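Local structure of putative nitroreductase (Thermotoga maritima, 1VKW) at residues A[13-18]-A[190-195]; A[20-25]-A[154-159]. The protein probably acts as an FMN-dependent oxidoreductase of the nitroreductase family, although its substrate is not established. All coordinates share one frame; numbering follows the deposited sequence.

Contact 1: residues A[13-18]-A[190-195]; sequences MNIFEA and AYLTAR
A helix-helix contact of the nitroreductase-like fold brings Ile15 and Phe16, in the first turn of helix 15-21, against Leu192 and Thr193 of helix 180-198. The backbones come closest at Ile15 and Thr193, whose CA atoms are 6.6 Å apart, and the interaction is wholly apolar. Ile15 leads it. With CG1 anti to the backbone N (chi1 -177°), its longer branch reaches across to the other helix, where CD1 lies 3.6 Å from Leu192 CB and also touches Leu192 CD1; the two side chains meet at about a right angle. Ile15 CG1 approaches the methyl CG2 of Thr193. The other branch of Ile15 works within its own segment: CG2 sits over the centre of the Phe16 ring, 4.1 Å above its plane. With an alanine here, which lacks both outer branches, a gap would probably open in front of Leu192 and the Phe16 ring, no longer backed on this face, is likely to be less firmly held. The methyl CG2 of Thr193 lies against Ile15 CG1 and Phe16 CE1, while OG1 bonds to His189 O one helical turn earlier, which satisfies the hydroxyl among apolar neighbours. Helix 74-93 flanks the contact through Leu89, which touches both Ile15 and Leu192, and Lys147 makes a cation-pi interaction with Phe16. The helix that presents Ile15 starts in a capping box: Asn14 OD1 accepts from Glu17 N at 3.0 Å, and Glu17 OE1 takes Asn14 N in return at 3.1 Å, on its anti side and 30° out of the carboxylate plane. These reciprocal bonds hold the first turn in shape. The Phe16 ring meets the threonine obliquely, CE1 lying 3.9 Å from Thr193 CB.

Contact 2: residues A[20-25]-A[154-159]; sequences ENRHSV and LAPSAL. With SO4 (sulfate ion), chain C.
Arg22 carries the whole contact, reaching Leu154 and Pro156 from the segment that follows the first turns of helix 15-21. Its direct hydrogen bond runs from NH2 to Leu154 O, 3.0 Å long and nearly straight (160° at the hydrogen); the oxygen lies in the guanidinium plane and is met almost end-on, with a C=O...N angle of 164°. Water 1 supplies a second link, accepting from Arg22 NE and donating to Leu154 O at 2.7 Å. Since Arg127 also donates to this carbonyl, three donors converge on it.

Packing comes from Pro156, whose CD lies over one face of the guanidinium, 3.4 Å above the plane and toward its rim. Bends at chi2 and chi3 swing the arginine head round to place it there. Proline on the face and carbonyl at the edge together restrict how the group can turn.

The ionic part is a sulfate, probably from the crystallisation liquor. Arg22 NH1 and NH2 both donate to its O3, at 3.0 and 3.1 Å. Ser24 grips the anion twice: its backbone N points almost straight at O4, 2.8 Å away, and its OG is hydrogen-bonded to O3. Arg127 joins from outside, and this gathering of arginines is consistent with an anion pocket.

The Asn-Arg-His-Ser run of residues 21-24 resembles the N-terminal flavin-binding motif of nitroreductases, and the sulfate may mark where the FMN phosphate would sit in relatives; the Ala-Pro-Ser run at 155-157 probably corresponds to the start of a second flavin-site sequence of the family.

In the fold
Both contacts use helix 15-21, one at its start and the other around its C-terminal part, and their centres are 14 Å apart. Contact 1 is partly buried and purely apolar across its two helices, with polar bonding confined to each side. Contact 2 is the more buried, yet its chemistry is polar and ionic, as suits a loop pair around an anion. Helix 180-198 takes part in both neighbourhoods: it supplies Leu192 and Thr193 to contact 1, and its Ile185 touches Ala155 and Pro156. Helix 143-153 leads directly into Leu154 and also packs on Thr193. The contacts meet where Met13 SE lies 3.7 Å from Asn21 ND2.

Contact 1: residues A[13-18]-A[190-195]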
# COMPACT_ATOMS: atom_id res chain seq x y z
N MSE A 13 -7.47 -11.75 7.20
CA MSE A 13 -7.24 -11.74 5.76
C MSE A 13 -5.74 -11.62 5.48
O MSE A 13 -5.05 -10.78 6.06
CB MSE A 13 -8.11 -10.69 5.03
CG MSE A 13 -7.65 -9.24 4.98
SE MSE A 13 -9.02 -8.11 4.03
CE MSE A 13 -10.52 -8.27 5.31
N ASN A 14 -5.25 -12.52 4.64
CA ASN A 14 -3.84 -12.53 4.24
C ASN A 14 -3.59 -11.40 3.25
O ASN A 14 -4.52 -10.72 2.82
CB ASN A 14 -3.41 -13.91 3.68
CG ASN A 14 -4.13 -14.29 2.37
OD1 ASN A 14 -4.34 -13.45 1.49
ND2 ASN A 14 -4.46 -15.57 2.24
N ILE A 15 -2.32 -11.18 2.93
CA ILE A 15 -1.90 -10.09 2.08
C ILE A 15 -2.63 -10.05 0.73
O ILE A 15 -2.95 -8.97 0.23
CB ILE A 15 -0.35 -10.13 1.87
CG1 ILE A 15 0.12 -8.93 1.02
CG2 ILE A 15 0.10 -11.42 1.22
CD1 ILE A 15 -0.19 -7.57 1.64
N PHE A 16 -2.90 -11.21 0.14
CA PHE A 16 -3.57 -11.27 -1.15
C PHE A 16 -5.01 -10.76 -1.04
O PHE A 16 -5.50 -9.99 -1.88
CB PHE A 16 -3.55 -12.69 -1.71
CG PHE A 16 -2.17 -13.26 -1.86
CD1 PHE A 16 -1.24 -12.65 -2.71
CD2 PHE A 16 -1.78 -14.37 -1.14
CE1 PHE A 16 0.05 -13.17 -2.84
CE2 PHE A 16 -0.49 -14.89 -1.27
CZ PHE A 16 0.42 -14.29 -2.11
N GLU A 17 -5.68 -11.17 0.03
CA GLU A 17 -7.06 -10.77 0.26
C GLU A 17 -7.13 -9.28 0.58
O GLU A 17 -8.01 -8.58 0.10
CB GLU A 17 -7.67 -11.65 1.36
CG GLU A 17 -7.74 -13.11 0.93
CD GLU A 17 -8.03 -14.09 2.06
OE1 GLU A 17 -7.73 -13.79 3.23
OE2 GLU A 17 -8.54 -15.18 1.75
N ALA A 18 -6.18 -8.77 1.37
CA ALA A 18 -6.12 -7.33 1.67
C ALA A 18 -5.94 -6.47 0.42
O ALA A 18 -6.64 -5.48 0.24
CB ALA A 18 -5.00 -7.04 2.65
N ALA A 190 4.50 -5.36 -4.07
CA ALA A 190 5.44 -6.35 -4.57
C ALA A 190 6.24 -6.95 -3.42
O ALA A 190 6.43 -8.15 -3.33
CB ALA A 190 6.34 -5.75 -5.60
N TYR A 191 6.71 -6.08 -2.53
CA TYR A 191 7.45 -6.51 -1.35
C TYR A 191 6.64 -7.46 -0.46
O TYR A 191 7.10 -8.55 -0.11
CB TYR A 191 7.92 -5.30 -0.56
CG TYR A 191 8.44 -5.68 0.80
CD1 TYR A 191 9.76 -6.08 0.97
CD2 TYR A 191 7.60 -5.68 1.90
CE1 TYR A 191 10.24 -6.45 2.23
CE2 TYR A 191 8.06 -6.06 3.16
CZ TYR A 191 9.37 -6.44 3.32
OH TYR A 191 9.81 -6.80 4.57
N LEU A 192 5.43 -7.05 -0.10
CA LEU A 192 4.59 -7.85 0.79
C LEU A 192 4.14 -9.19 0.19
O LEU A 192 4.08 -10.19 0.89
CB LEU A 192 3.38 -7.02 1.26
CG LEU A 192 3.69 -5.83 2.19
CD1 LEU A 192 2.46 -4.95 2.38
CD2 LEU A 192 4.23 -6.28 3.54
N THR A 193 3.84 -9.22 -1.11
CA THR A 193 3.43 -10.49 -1.74
C THR A 193 4.62 -11.42 -1.94
O THR A 193 4.52 -12.63 -1.71
CB THR A 193 2.70 -10.25 -3.06
OG1 THR A 193 3.50 -9.45 -3.92
CG2 THR A 193 1.43 -9.42 -2.84
N ALA A 194 5.77 -10.85 -2.32
CA ALA A 194 6.99 -11.65 -2.46
C ALA A 194 7.43 -12.26 -1.13
O ALA A 194 7.90 -13.40 -1.08
CB ALA A 194 8.11 -10.79 -3.06
N ARG A 195 7.26 -11.50 -0.05
CA ARG A 195 7.59 -11.95 1.29
C ARG A 195 6.74 -13.17 1.67
O ARG A 195 7.26 -14.16 2.19
CB ARG A 195 7.36 -10.82 2.30
CG ARG A 195 7.83 -11.12 3.71
CD ARG A 195 7.68 -9.93 4.66
NE ARG A 195 6.29 -9.71 5.04
CZ ARG A 195 5.86 -8.71 5.80
NH1 ARG A 195 6.70 -7.80 6.28
NH2 ARG A 195 4.56 -8.62 6.09

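Contact 2: residues A[20-25]-A[154-159]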
# COMPACT_ATOMS: atom_id res chain seq x y z
N GLU A 20 -6.67 -7.38 -2.67
CA GLU A 20 -7.86 -7.55 -3.50
C GLU A 20 -9.08 -6.83 -2.92
O GLU A 20 -9.95 -6.40 -3.66
CB GLU A 20 -8.17 -9.04 -3.72
CG GLU A 20 -8.99 -9.29 -4.98
CD GLU A 20 -9.65 -10.66 -5.02
OE1 GLU A 20 -9.22 -11.58 -4.28
OE2 GLU A 20 -10.61 -10.82 -5.80
N ASN A 21 -9.15 -6.70 -1.59
CA ASN A 21 -10.28 -6.01 -0.94
C ASN A 21 -10.05 -4.52 -0.69
O ASN A 21 -10.94 -3.84 -0.17
CB ASN A 21 -10.65 -6.69 0.37
CG ASN A 21 -11.34 -8.02 0.17
OD1 ASN A 21 -12.19 -8.16 -0.71
ND2 ASN A 21 -10.98 -9.00 0.99
N ARG A 22 -8.89 -4.01 -1.06
CA ARG A 22 -8.61 -2.58 -0.89
C ARG A 22 -9.20 -1.79 -2.04
O ARG A 22 -8.82 -2.00 -3.19
CB ARG A 22 -7.11 -2.30 -0.82
CG ARG A 22 -6.79 -0.82 -0.52
CD ARG A 22 -5.66 -0.22 -1.31
NE ARG A 22 -5.75 -0.45 -2.75
CZ ARG A 22 -6.49 0.26 -3.61
NH1 ARG A 22 -7.26 1.26 -3.20
NH2 ARG A 22 -6.47 -0.06 -4.90
N HIS A 23 -10.12 -0.87 -1.73
CA HIS A 23 -10.72 0.03 -2.73
C HIS A 23 -10.70 1.45 -2.21
O HIS A 23 -10.76 1.68 -1.00
CB HIS A 23 -12.18 -0.36 -3.03
CG HIS A 23 -12.41 -1.84 -3.14
ND1 HIS A 23 -12.01 -2.57 -4.24
CD2 HIS A 23 -13.00 -2.72 -2.30
CE1 HIS A 23 -12.34 -3.83 -4.07
NE2 HIS A 23 -12.95 -3.95 -2.90
N SER A 24 -10.64 2.42 -3.11
CA SER A 24 -10.75 3.82 -2.70
C SER A 24 -12.20 4.12 -2.33
O SER A 24 -13.10 3.90 -3.14
CB SER A 24 -10.26 4.75 -3.81
OG SER A 24 -8.89 4.52 -4.06
N VAL A 25 -12.41 4.57 -1.09
CA VAL A 25 -13.74 4.90 -0.57
C VAL A 25 -13.71 6.34 -0.04
O VAL A 25 -12.82 6.69 0.73
CB VAL A 25 -14.15 3.93 0.57
CG1 VAL A 25 -15.53 4.30 1.12
CG2 VAL A 25 -14.15 2.48 0.07
N LEU A 154 -2.86 -3.89 -8.82
CA LEU A 154 -4.04 -3.49 -8.05
C LEU A 154 -3.75 -2.35 -7.07
O LEU A 154 -4.66 -1.89 -6.39
CB LEU A 154 -4.65 -4.70 -7.32
CG LEU A 154 -5.12 -5.82 -8.26
CD1 LEU A 154 -5.51 -7.06 -7.51
CD2 LEU A 154 -6.27 -5.35 -9.17
N ALA A 155 -2.50 -1.89 -6.99
CA ALA A 155 -2.15 -0.77 -6.13
C ALA A 155 -2.92 0.47 -6.55
O ALA A 155 -3.26 0.61 -7.73
CB ALA A 155 -0.64 -0.48 -6.20
N PRO A 156 -3.21 1.36 -5.60
CA PRO A 156 -3.80 2.64 -5.95
C PRO A 156 -2.71 3.55 -6.49
O PRO A 156 -1.52 3.31 -6.28
CB PRO A 156 -4.34 3.15 -4.61
CG PRO A 156 -3.38 2.59 -3.60
CD PRO A 156 -2.98 1.24 -4.15
N SER A 157 -3.14 4.58 -7.21
CA SER A 157 -2.24 5.61 -7.70
C SER A 157 -3.03 6.90 -7.83
O SER A 157 -4.23 6.86 -8.09
CB SER A 157 -1.63 5.20 -9.05
OG SER A 157 -2.63 4.92 -10.03
N ALA A 158 -2.35 8.03 -7.61
CA ALA A 158 -2.93 9.34 -7.83
C ALA A 158 -3.65 9.41 -9.17
O ALA A 158 -3.05 9.13 -10.22
CB ALA A 158 -1.84 10.40 -7.77
N LEU A 159 -4.93 9.77 -9.13
CA LEU A 159 -5.80 9.88 -10.31
C LEU A 159 -5.90 8.60 -11.17
O LEU A 159 -6.24 8.67 -12.35
CB LEU A 159 -5.36 11.05 -11.20
CG LEU A 159 -5.41 12.45 -10.60
CD1 LEU A 159 -5.15 13.50 -11.68
CD2 LEU A 159 -6.76 12.70 -9.93
S SO4 C . -9.04 2.13 -6.66
O1 SO4 C . -9.18 3.13 -7.70
O2 SO4 C . -8.77 0.84 -7.27
O3 SO4 C . -7.96 2.54 -5.78
O4 SO4 C . -10.28 2.02 -5.89
O HOH W 1 -5.08 -2.89 -3.87